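PDB 3BGH: putative neuraminyllactose-binding hemagglutinin homolog from Helicobacter pylori, which is of unproven function but is probably an outer-membrane lipoprotein related to adhesins that bind neuraminyllactose. Local coordinates for residues A107-I112 / M127-L132; I155-E160 / I190-N195; I42-E47 / L100-N105; I150-I155 / H199-H204. All blocks are in the same frame, centred on the assembly; numbering follows the deposited sequence.

Contact 1 (A107-I112 / M127-L132)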
# COMPACT_ATOMS: atom_id res chain seq x y z
N ALA A 107 -5.63 -0.27 -0.74
CA ALA A 107 -5.87 -0.95 -1.99
C ALA A 107 -6.25 -2.37 -1.68
O ALA A 107 -5.81 -2.94 -0.69
CB ALA A 107 -4.64 -0.90 -2.85
N ILE A 108 -7.11 -2.93 -2.51
CA ILE A 108 -7.48 -4.32 -2.38
C ILE A 108 -7.00 -5.13 -3.62
O ILE A 108 -7.20 -4.75 -4.78
CB ILE A 108 -8.98 -4.45 -2.04
CG1 ILE A 108 -9.15 -3.98 -0.59
CG2 ILE A 108 -9.47 -5.90 -2.17
CD1 ILE A 108 -10.51 -3.69 -0.16
N LEU A 109 -6.26 -6.19 -3.34
CA LEU A 109 -5.81 -7.14 -4.35
C LEU A 109 -6.76 -8.32 -4.33
O LEU A 109 -7.19 -8.79 -3.29
CB LEU A 109 -4.41 -7.61 -4.05
CG LEU A 109 -3.26 -6.65 -4.38
CD1 LEU A 109 -3.27 -5.38 -3.54
CD2 LEU A 109 -1.99 -7.40 -4.16
N GLU A 110 -7.08 -8.80 -5.52
CA GLU A 110 -8.09 -9.83 -5.69
C GLU A 110 -7.43 -11.11 -6.15
O GLU A 110 -6.39 -11.07 -6.81
CB GLU A 110 -9.16 -9.38 -6.70
CG GLU A 110 -10.03 -8.25 -6.11
CD GLU A 110 -11.12 -7.76 -7.04
OE1 GLU A 110 -11.07 -8.06 -8.25
OE2 GLU A 110 -12.04 -7.07 -6.55
N ASP A 111 -8.04 -12.24 -5.75
CA ASP A 111 -7.74 -13.54 -6.34
C ASP A 111 -6.32 -14.02 -6.03
O ASP A 111 -5.51 -14.31 -6.93
CB ASP A 111 -8.05 -13.57 -7.86
CG ASP A 111 -9.56 -13.48 -8.17
OD1 ASP A 111 -10.40 -13.92 -7.35
OD2 ASP A 111 -9.92 -12.96 -9.25
N ILE A 112 -6.02 -14.10 -4.74
CA ILE A 112 -4.80 -14.70 -4.26
C ILE A 112 -5.20 -16.06 -3.69
O ILE A 112 -6.23 -16.16 -2.98
CB ILE A 112 -4.15 -13.82 -3.15
CG1 ILE A 112 -4.00 -12.38 -3.61
CG2 ILE A 112 -2.81 -14.34 -2.77
CD1 ILE A 112 -3.12 -11.56 -2.69
N MET A 127 -7.07 -9.41 -0.46
CA MET A 127 -6.16 -8.93 0.57
C MET A 127 -5.80 -7.48 0.33
O MET A 127 -5.53 -7.09 -0.80
CB MET A 127 -4.87 -9.78 0.59
CG MET A 127 -3.89 -9.48 1.78
SD MET A 127 -2.32 -10.46 1.81
CE MET A 127 -1.54 -9.74 0.43
N SER A 128 -5.74 -6.71 1.40
CA SER A 128 -5.39 -5.32 1.29
C SER A 128 -3.89 -5.01 1.34
O SER A 128 -3.06 -5.80 1.84
CB SER A 128 -6.01 -4.59 2.45
OG SER A 128 -5.24 -4.93 3.58
N SER A 129 -3.57 -3.81 0.89
CA SER A 129 -2.29 -3.17 1.16
C SER A 129 -2.63 -1.72 1.46
O SER A 129 -3.78 -1.30 1.34
CB SER A 129 -1.37 -3.28 -0.05
OG SER A 129 -1.80 -2.40 -1.07
N GLY A 130 -1.63 -0.94 1.83
CA GLY A 130 -1.79 0.46 2.11
C GLY A 130 -1.32 0.81 3.50
O GLY A 130 -0.82 -0.00 4.22
N TYR A 131 -1.50 2.06 3.88
CA TYR A 131 -0.83 2.60 4.99
C TYR A 131 -1.38 4.03 5.22
O TYR A 131 -1.53 4.80 4.28
CB TYR A 131 0.70 2.60 4.71
CG TYR A 131 1.54 3.05 5.87
CD1 TYR A 131 2.14 2.13 6.73
CD2 TYR A 131 1.74 4.41 6.11
CE1 TYR A 131 2.91 2.55 7.83
CE2 TYR A 131 2.54 4.85 7.21
CZ TYR A 131 3.12 3.91 8.04
OH TYR A 131 3.87 4.37 9.09
N LEU A 132 -1.71 4.33 6.47
CA LEU A 132 -2.17 5.66 6.83
C LEU A 132 -1.18 6.39 7.69
O LEU A 132 -0.61 5.85 8.65
CB LEU A 132 -3.49 5.57 7.55
CG LEU A 132 -4.67 5.82 6.62
CD1 LEU A 132 -4.82 4.72 5.59
CD2 LEU A 132 -5.96 5.96 7.44

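Contact 2 (I155-E160 / I190-N195)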
# COMPACT_ATOMS: atom_id res chain seq x y z
N ILE A 155 -4.77 -7.37 5.47
CA ILE A 155 -6.13 -7.73 5.83
C ILE A 155 -6.83 -8.62 4.79
O ILE A 155 -6.97 -8.24 3.62
CB ILE A 155 -6.95 -6.47 6.19
CG1 ILE A 155 -6.28 -5.75 7.39
CG2 ILE A 155 -8.34 -6.86 6.54
CD1 ILE A 155 -6.94 -4.49 7.87
N LYS A 156 -7.31 -9.80 5.20
CA LYS A 156 -7.80 -10.81 4.23
C LYS A 156 -9.29 -11.19 4.34
O LYS A 156 -9.88 -11.25 5.43
CB LYS A 156 -6.98 -12.13 4.29
CG LYS A 156 -5.50 -12.02 4.64
CD LYS A 156 -4.78 -13.41 4.55
CE LYS A 156 -3.36 -13.40 5.13
NZ LYS A 156 -2.38 -14.29 4.36
N ALA A 157 -9.89 -11.46 3.18
CA ALA A 157 -11.21 -12.05 3.13
C ALA A 157 -11.21 -13.25 2.20
O ALA A 157 -10.79 -13.18 1.05
CB ALA A 157 -12.22 -11.03 2.69
N VAL A 158 -11.72 -14.36 2.70
CA VAL A 158 -11.85 -15.55 1.90
C VAL A 158 -13.03 -15.42 0.95
O VAL A 158 -14.13 -15.07 1.37
CB VAL A 158 -12.04 -16.76 2.78
CG1 VAL A 158 -12.20 -18.00 1.92
CG2 VAL A 158 -10.85 -16.89 3.69
N ILE A 159 -12.78 -15.67 -0.34
CA ILE A 159 -13.83 -15.65 -1.33
C ILE A 159 -14.23 -17.05 -1.81
O ILE A 159 -15.37 -17.28 -2.19
CB ILE A 159 -13.50 -14.76 -2.54
CG1 ILE A 159 -12.11 -15.06 -3.09
CG2 ILE A 159 -13.60 -13.31 -2.15
CD1 ILE A 159 -11.72 -14.17 -4.29
N GLU A 160 -13.28 -17.98 -1.74
CA GLU A 160 -13.49 -19.31 -2.26
C GLU A 160 -12.75 -20.36 -1.40
O GLU A 160 -11.57 -20.17 -1.06
CB GLU A 160 -12.99 -19.32 -3.70
CG GLU A 160 -13.37 -20.51 -4.54
CD GLU A 160 -13.02 -20.28 -6.01
OE1 GLU A 160 -13.31 -19.17 -6.50
OE2 GLU A 160 -12.46 -21.19 -6.67
N ILE A 190 -14.54 -6.80 -0.09
CA ILE A 190 -14.13 -5.39 0.01
C ILE A 190 -14.75 -4.72 1.24
O ILE A 190 -14.07 -4.06 2.04
CB ILE A 190 -14.54 -4.64 -1.28
CG1 ILE A 190 -13.70 -5.17 -2.45
CG2 ILE A 190 -14.40 -3.16 -1.12
CD1 ILE A 190 -14.07 -4.62 -3.79
N ARG A 191 -16.05 -4.90 1.39
CA ARG A 191 -16.78 -4.43 2.54
C ARG A 191 -16.19 -4.89 3.88
O ARG A 191 -16.03 -4.08 4.81
CB ARG A 191 -18.26 -4.77 2.36
CG ARG A 191 -19.09 -3.53 2.16
CD ARG A 191 -20.18 -3.64 1.11
NE ARG A 191 -21.34 -4.37 1.58
CZ ARG A 191 -22.53 -4.38 0.96
NH1 ARG A 191 -22.75 -3.65 -0.14
NH2 ARG A 191 -23.51 -5.10 1.47
N LYS A 192 -15.84 -6.18 3.97
CA LYS A 192 -15.23 -6.80 5.17
C LYS A 192 -13.84 -6.29 5.45
O LYS A 192 -13.52 -5.96 6.58
CB LYS A 192 -15.17 -8.32 5.04
CG LYS A 192 -16.52 -9.05 5.22
CD LYS A 192 -16.33 -10.52 5.44
CE LYS A 192 -16.49 -11.30 4.13
NZ LYS A 192 -15.96 -12.71 4.27
N ILE A 193 -13.02 -6.21 4.41
CA ILE A 193 -11.66 -5.75 4.53
C ILE A 193 -11.61 -4.30 4.99
O ILE A 193 -10.85 -3.97 5.92
CB ILE A 193 -10.87 -5.98 3.20
CG1 ILE A 193 -10.55 -7.48 3.06
CG2 ILE A 193 -9.63 -5.09 3.13
CD1 ILE A 193 -10.11 -7.94 1.67
N MET A 194 -12.43 -3.46 4.35
CA MET A 194 -12.54 -2.04 4.70
C MET A 194 -13.05 -1.84 6.13
O MET A 194 -12.54 -0.96 6.82
CB MET A 194 -13.45 -1.25 3.72
CG MET A 194 -13.20 -1.45 2.24
SD MET A 194 -13.00 0.13 1.42
CE MET A 194 -11.33 0.38 2.00
N ASN A 195 -14.06 -2.59 6.56
CA ASN A 195 -14.50 -2.51 7.95
C ASN A 195 -13.38 -2.82 8.91
O ASN A 195 -13.25 -2.15 9.91
CB ASN A 195 -15.69 -3.42 8.27
CG ASN A 195 -16.99 -2.95 7.62
OD1 ASN A 195 -17.10 -1.79 7.22
ND2 ASN A 195 -17.94 -3.85 7.48

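Contact 3 (I42-E47 / L100-N105)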
# COMPACT_ATOMS: atom_id res chain seq x y z
N ILE A 42 -8.08 18.36 9.82
CA ILE A 42 -8.23 18.48 8.37
C ILE A 42 -8.87 17.21 7.82
O ILE A 42 -8.67 16.14 8.38
CB ILE A 42 -6.87 18.75 7.70
CG1 ILE A 42 -6.33 20.08 8.21
CG2 ILE A 42 -7.00 18.84 6.19
CD1 ILE A 42 -5.10 20.53 7.51
N GLU A 43 -9.67 17.33 6.75
CA GLU A 43 -10.41 16.19 6.21
C GLU A 43 -9.36 15.21 5.68
O GLU A 43 -8.49 15.63 4.92
CB GLU A 43 -11.38 16.64 5.10
CG GLU A 43 -12.43 15.57 4.64
CD GLU A 43 -13.48 16.10 3.62
OE1 GLU A 43 -13.08 16.66 2.55
OE2 GLU A 43 -14.70 15.94 3.87
N PRO A 44 -9.44 13.92 6.07
CA PRO A 44 -8.43 12.93 5.71
C PRO A 44 -8.43 12.69 4.21
O PRO A 44 -9.49 12.64 3.60
CB PRO A 44 -8.90 11.65 6.42
CG PRO A 44 -9.78 12.09 7.49
CD PRO A 44 -10.50 13.29 6.87
N LYS A 45 -7.24 12.61 3.63
CA LYS A 45 -7.04 12.26 2.22
C LYS A 45 -6.60 10.80 2.09
O LYS A 45 -5.43 10.51 2.34
CB LYS A 45 -5.96 13.16 1.63
CG LYS A 45 -6.48 14.34 0.87
CD LYS A 45 -6.90 15.50 1.77
CE LYS A 45 -7.59 16.62 0.95
NZ LYS A 45 -8.53 17.40 1.81
N ILE A 46 -7.52 9.90 1.76
CA ILE A 46 -7.22 8.48 1.61
C ILE A 46 -7.52 8.02 0.18
O ILE A 46 -8.67 7.88 -0.20
CB ILE A 46 -8.04 7.56 2.58
CG1 ILE A 46 -8.17 8.14 4.02
CG2 ILE A 46 -7.51 6.13 2.59
CD1 ILE A 46 -6.90 8.22 4.83
N GLU A 47 -6.48 7.79 -0.60
CA GLU A 47 -6.59 7.26 -1.95
C GLU A 47 -6.99 5.78 -1.94
O GLU A 47 -6.82 5.11 -0.93
CB GLU A 47 -5.26 7.43 -2.68
CG GLU A 47 -4.80 8.87 -2.81
CD GLU A 47 -3.61 9.01 -3.73
OE1 GLU A 47 -3.72 8.57 -4.91
OE2 GLU A 47 -2.55 9.55 -3.28
N LEU A 100 -3.95 18.33 13.04
CA LEU A 100 -3.88 16.94 12.69
C LEU A 100 -4.34 16.80 11.25
O LEU A 100 -5.29 17.44 10.80
CB LEU A 100 -4.76 16.12 13.61
CG LEU A 100 -4.36 15.96 15.08
CD1 LEU A 100 -5.41 15.11 15.75
CD2 LEU A 100 -3.00 15.27 15.19
N ARG A 101 -3.66 15.92 10.52
CA ARG A 101 -3.66 15.91 9.07
C ARG A 101 -3.25 14.50 8.56
O ARG A 101 -2.08 14.12 8.62
CB ARG A 101 -2.71 17.04 8.58
CG ARG A 101 -2.23 16.93 7.20
CD ARG A 101 -1.86 18.28 6.64
NE ARG A 101 -2.24 18.34 5.22
CZ ARG A 101 -1.80 19.24 4.35
NH1 ARG A 101 -0.93 20.17 4.71
NH2 ARG A 101 -2.23 19.19 3.09
N MET A 102 -4.25 13.74 8.11
CA MET A 102 -4.14 12.34 7.77
C MET A 102 -4.10 12.10 6.25
O MET A 102 -5.00 12.52 5.53
CB MET A 102 -5.31 11.56 8.39
CG MET A 102 -5.02 10.07 8.58
SD MET A 102 -6.47 9.11 9.10
CE MET A 102 -7.17 10.29 10.32
N ASP A 103 -3.04 11.43 5.78
CA ASP A 103 -2.91 11.05 4.40
C ASP A 103 -2.51 9.58 4.25
O ASP A 103 -1.86 9.01 5.13
CB ASP A 103 -1.91 11.96 3.68
CG ASP A 103 -2.25 13.46 3.85
OD1 ASP A 103 -2.77 14.07 2.88
OD2 ASP A 103 -2.00 14.03 4.94
N GLY A 104 -2.89 8.97 3.13
CA GLY A 104 -2.57 7.58 2.86
C GLY A 104 -3.36 6.92 1.74
O GLY A 104 -3.86 7.59 0.84
N ASN A 105 -3.44 5.60 1.80
CA ASN A 105 -4.15 4.84 0.78
C ASN A 105 -4.45 3.48 1.26
O ASN A 105 -3.77 2.95 2.16
CB ASN A 105 -3.30 4.71 -0.53
CG ASN A 105 -2.24 3.64 -0.42
OD1 ASN A 105 -1.17 3.87 0.17
ND2 ASN A 105 -2.54 2.46 -0.95

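Contact 4 (I150-I155 / H199-H204)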
# COMPACT_ATOMS: atom_id res chain seq x y z
N ILE A 150 -0.36 3.97 10.63
CA ILE A 150 -1.09 2.75 10.81
C ILE A 150 -0.98 2.04 9.49
O ILE A 150 -1.37 2.57 8.44
CB ILE A 150 -2.54 2.98 11.19
CG1 ILE A 150 -2.67 4.08 12.25
CG2 ILE A 150 -3.14 1.69 11.67
CD1 ILE A 150 -3.15 5.42 11.69
N ASP A 151 -0.36 0.88 9.55
CA ASP A 151 -0.31 -0.05 8.46
C ASP A 151 -1.66 -0.78 8.38
O ASP A 151 -2.15 -1.37 9.38
CB ASP A 151 0.81 -1.06 8.74
CG ASP A 151 0.95 -2.12 7.66
OD1 ASP A 151 0.18 -2.19 6.68
OD2 ASP A 151 1.87 -2.94 7.82
N VAL A 152 -2.25 -0.76 7.18
CA VAL A 152 -3.54 -1.40 6.98
C VAL A 152 -3.42 -2.51 5.93
O VAL A 152 -4.40 -2.92 5.34
CB VAL A 152 -4.64 -0.37 6.51
CG1 VAL A 152 -5.03 0.60 7.66
CG2 VAL A 152 -4.23 0.37 5.20
N SER A 153 -2.21 -2.99 5.68
CA SER A 153 -2.03 -4.08 4.72
C SER A 153 -2.21 -5.47 5.35
O SER A 153 -2.32 -5.61 6.56
CB SER A 153 -0.67 -3.95 4.08
OG SER A 153 0.32 -4.39 4.98
N LYS A 154 -2.25 -6.50 4.50
CA LYS A 154 -2.45 -7.91 4.94
C LYS A 154 -3.79 -8.25 5.59
O LYS A 154 -3.94 -9.32 6.19
CB LYS A 154 -1.28 -8.43 5.82
CG LYS A 154 0.09 -8.21 5.23
CD LYS A 154 0.50 -9.30 4.27
CE LYS A 154 2.05 -9.46 4.25
NZ LYS A 154 2.48 -10.58 3.35
N ILE A 155 -4.77 -7.37 5.47
CA ILE A 155 -6.13 -7.73 5.83
C ILE A 155 -6.83 -8.62 4.79
O ILE A 155 -6.97 -8.24 3.62
CB ILE A 155 -6.95 -6.47 6.19
CG1 ILE A 155 -6.28 -5.75 7.39
CG2 ILE A 155 -8.34 -6.86 6.54
CD1 ILE A 155 -6.94 -4.49 7.87
N HIS A 199 -11.83 -0.13 11.62
CA HIS A 199 -11.70 -0.50 13.02
C HIS A 199 -10.22 -0.33 13.47
O HIS A 199 -9.98 0.44 14.40
CB HIS A 199 -12.23 -1.93 13.27
CG HIS A 199 -12.10 -2.41 14.69
ND1 HIS A 199 -13.01 -2.11 15.68
CD2 HIS A 199 -11.18 -3.24 15.26
CE1 HIS A 199 -12.65 -2.70 16.81
NE2 HIS A 199 -11.54 -3.39 16.58
N LYS A 200 -9.26 -0.99 12.80
CA LYS A 200 -7.85 -0.82 13.11
C LYS A 200 -7.35 0.63 13.13
O LYS A 200 -6.57 0.98 14.03
CB LYS A 200 -6.94 -1.66 12.20
CG LYS A 200 -5.46 -1.65 12.65
CD LYS A 200 -4.48 -2.31 11.65
CE LYS A 200 -3.07 -2.49 12.25
NZ LYS A 200 -2.12 -3.29 11.42
N VAL A 201 -7.75 1.47 12.16
CA VAL A 201 -7.30 2.88 12.18
C VAL A 201 -7.80 3.62 13.45
O VAL A 201 -7.03 4.27 14.17
CB VAL A 201 -7.67 3.71 10.87
CG1 VAL A 201 -7.31 5.14 11.03
CG2 VAL A 201 -6.94 3.17 9.66
N MET A 202 -9.09 3.53 13.71
CA MET A 202 -9.66 4.23 14.85
C MET A 202 -9.04 3.77 16.17
O MET A 202 -8.77 4.61 17.02
CB MET A 202 -11.18 4.06 14.87
CG MET A 202 -11.93 5.00 13.90
SD MET A 202 -11.63 6.73 14.19
CE MET A 202 -12.16 6.86 15.89
N VAL A 203 -8.81 2.47 16.35
CA VAL A 203 -8.20 1.94 17.57
C VAL A 203 -6.78 2.45 17.76
O VAL A 203 -6.37 2.81 18.87
CB VAL A 203 -8.12 0.40 17.54
CG1 VAL A 203 -7.23 -0.12 18.67
CG2 VAL A 203 -9.50 -0.24 17.67
N HIS A 204 -5.99 2.45 16.70
CA HIS A 204 -4.61 2.85 16.83
C HIS A 204 -4.52 4.34 17.06
O HIS A 204 -3.77 4.77 17.89
CB HIS A 204 -3.78 2.40 15.62
CG HIS A 204 -3.44 0.94 15.63
ND1 HIS A 204 -2.19 0.46 15.29
CD2 HIS A 204 -4.19 -0.15 15.94
CE1 HIS A 204 -2.19 -0.86 15.39
NE2 HIS A 204 -3.39 -1.25 15.78

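Contact 1 (A107-I112 / M127-L132)
Ile112 meets Met127 just after an irregularity in its strand: a G1 beta bulge, in which Asp111 and Ile112 both face Ile125. Asp111 has the left-handed backbone typical of such a bulge, and Ile112, the next residue, points toward the neighbouring strand. Its CD1 lies 3.9 Å from Met127 CE. The Met127 side chain leaves with CG anti to the backbone N (chi1 -173°) and bends only at its last torsion, which brings its methyl group across the end of the isoleucine branch.

Regular antiparallel pairing precedes the bulge. Ala107 and Ser129 form one hydrogen-bonded pair, with Ser129 N to Ala107 O at 2.9 Å. Leu109 and Met127 form the next, and Leu109 N reaches Met127 O at 2.8 Å. Between them, Ile108 and Ser128 make a non-hydrogen-bonded pair with CA atoms 4.3 Å apart.

The pleat sorts the side chains. Ala107, Leu109, Met127 and Ser129 share the face that packs on the second subunit, where Tyr131 of that subunit covers Leu109 and Met127. Ile108 and Ser128 face helix 186-208, and Ser128 OG bonds to Val152 O, in the loop that interrupts the adjoining strand 144-161.

Contact 2 (I155-E160 / I190-N195)
Ile193 lays its CG1 and CD1 along the backbone between Ile155 and Ala157, with CD1 3.8 Å from Ala157 N and CG1 3.7 Å from Ile155 O. With CG1 anti to the carbonyl carbon (chi1 -75°), the longer branch runs over to the strand, although the CA-CB bond itself does not aim there. The same branch ends against Ala157, whose CB is 3.9 Å from Ile193 CD1. The shorter branch serves the other neighbour: Ile193 CG2 meets Ile155 CG2 at 4.1 Å.

No hydrogen bond links the two segments; the contact is van der Waals packing of Ile193 on side chains and backbone. The axes of strand 156-160 and helix 190-195 approach to 7.8 Å and run nearly antiparallel, at 163°, as when a helix lies along one face of a sheet in a two-layer alpha/beta fold. Ile108 of the more central strand 98-114 also touches Ile193, placing this side chain between helix 186-208 and the sheet.

At the margin, the Lys192 chain turns at its third torsion and brings NZ to 4.2 Å from Val158 O, near but not bonded. Lys156 points away from the helix and forms a salt bridge with Glu114. Farther along, Ile159 and Glu160 both face Val124 in a classic beta bulge. A bound sulfate, probably from the crystallisation liquor, lies about 5 Å from the side chain of Val158.

Contact 3 (I42-E47 / L100-N105)
Ile42 and Leu100 begin a ladder of backbone hydrogen bonds between parallel strands, with Ile42 N to Leu100 O at 3.1 Å. The next bond, Lys45 N to Met102 O at 2.9 Å, advances three residues on one strand but two on the other. The extra residue falls in the irregular run through Glu43 and Pro44, and the proline has no N-H to give. Beyond it the residues pair one for one: Lys45 O accepts from Gly104 N in a bent bond (137° at the hydrogen), and Gly104 O from Glu47 N. The axes of strands 45-47 and 100-105 differ by only 3°. Weaker CA-H...O contacts support the ladder, among them Asn105 CA to Glu47 O at 3.2 Å.

Apolar contacts gather on the side of Pro44, Ile46 and Met102. Pro44 CB touches Met102 CB at 4.1 Å, while Ile46 CD1 lies 4.4 Å from Met102 SD. Elsewhere, Ile42 CD1 crosses the Arg101 chain at CD, 4.0 Å away.

Polar ends look to other partners. Lys45 bends at its second torsion and sends NZ to a salt bridge with Asp84; CB stays 3.5 Å from Asp103 OD1. Glu47 OE1 is hydrogen-bonded to Lys50 N of the second subunit, and Asn105 OD1 to Ser129 OG of that subunit.

Helix 54-73 covers the Pro44 and Met102 face through Phe65, Leu64 and Leu68, and strand 123-137 flanks strand 98-114.

Contact 4 (I150-I155 / H199-H204)
Lys200 stretches from the helix to Asp151 as a fully extended chain. CG is anti to the backbone N (chi1 -172°) and all later torsions are near 180°, which carries NZ to 2.8 Å from Asp151 O. The end of the chain, CE included (3.2 Å from Asp151 O), lies against that carbonyl. The carboxylate of Asp151 is not the partner: its OD1 stays 5.4 Å from Lys200 NZ.

That carboxylate instead serves its own loop. Asp151 OD1 accepts Ser153 N at 2.7 Å, on its anti side but 31° out of the carboxylate plane, and takes Ser153 OG on the syn lone pair, so two donors hold its rotation.

Ile150 packs with both branches. CG1 lies 3.9 Å from His204 CB, and CG2 reaches the imidazole obliquely, 3.9 Å from His204 ND1, the two side chains running past each other in opposite directions. An unstaggered chi2 (103°) turns Ile150 CD1 to Val201, 4.2 Å from its CG1. The second methyl of that valine, CG2, meets Val152 CG1 at 3.8 Å. Leu64 of helix 54-73 and Leu132 of strand 123-137 also touch Val201.

Ser153 N bonded to Asp151 OD1 defines an Asx turn. It lies where strand 144-161, the outermost of its chain's sheet on that side, is interrupted, while helix 186-208 lies over this part of the sheet in a two-layer alpha/beta arrangement.

The four contacts cross one mixed sheet from strand 38-48 through 98-114 and 123-137 to strand 144-161, and reach helix 186-208. Contacts 3 and 1 share strand 98-114, their centres 18 Å apart, and both touch the second subunit. Contact 1 then joins contact 2 and contact 4 through strand 144-161: Ser128 N lies 3.0 Å from Ile155 O, and Leu132 N 2.7 Å from Ile150 O, both probable hydrogen bonds. Contacts 2 and 4 share Ile155 and use successive parts of the same strand and helix, centres 13 Å apart. Contacts 2 and 3 do not touch, their nearest atoms being about 7 Å apart. No functional site is established at any of them.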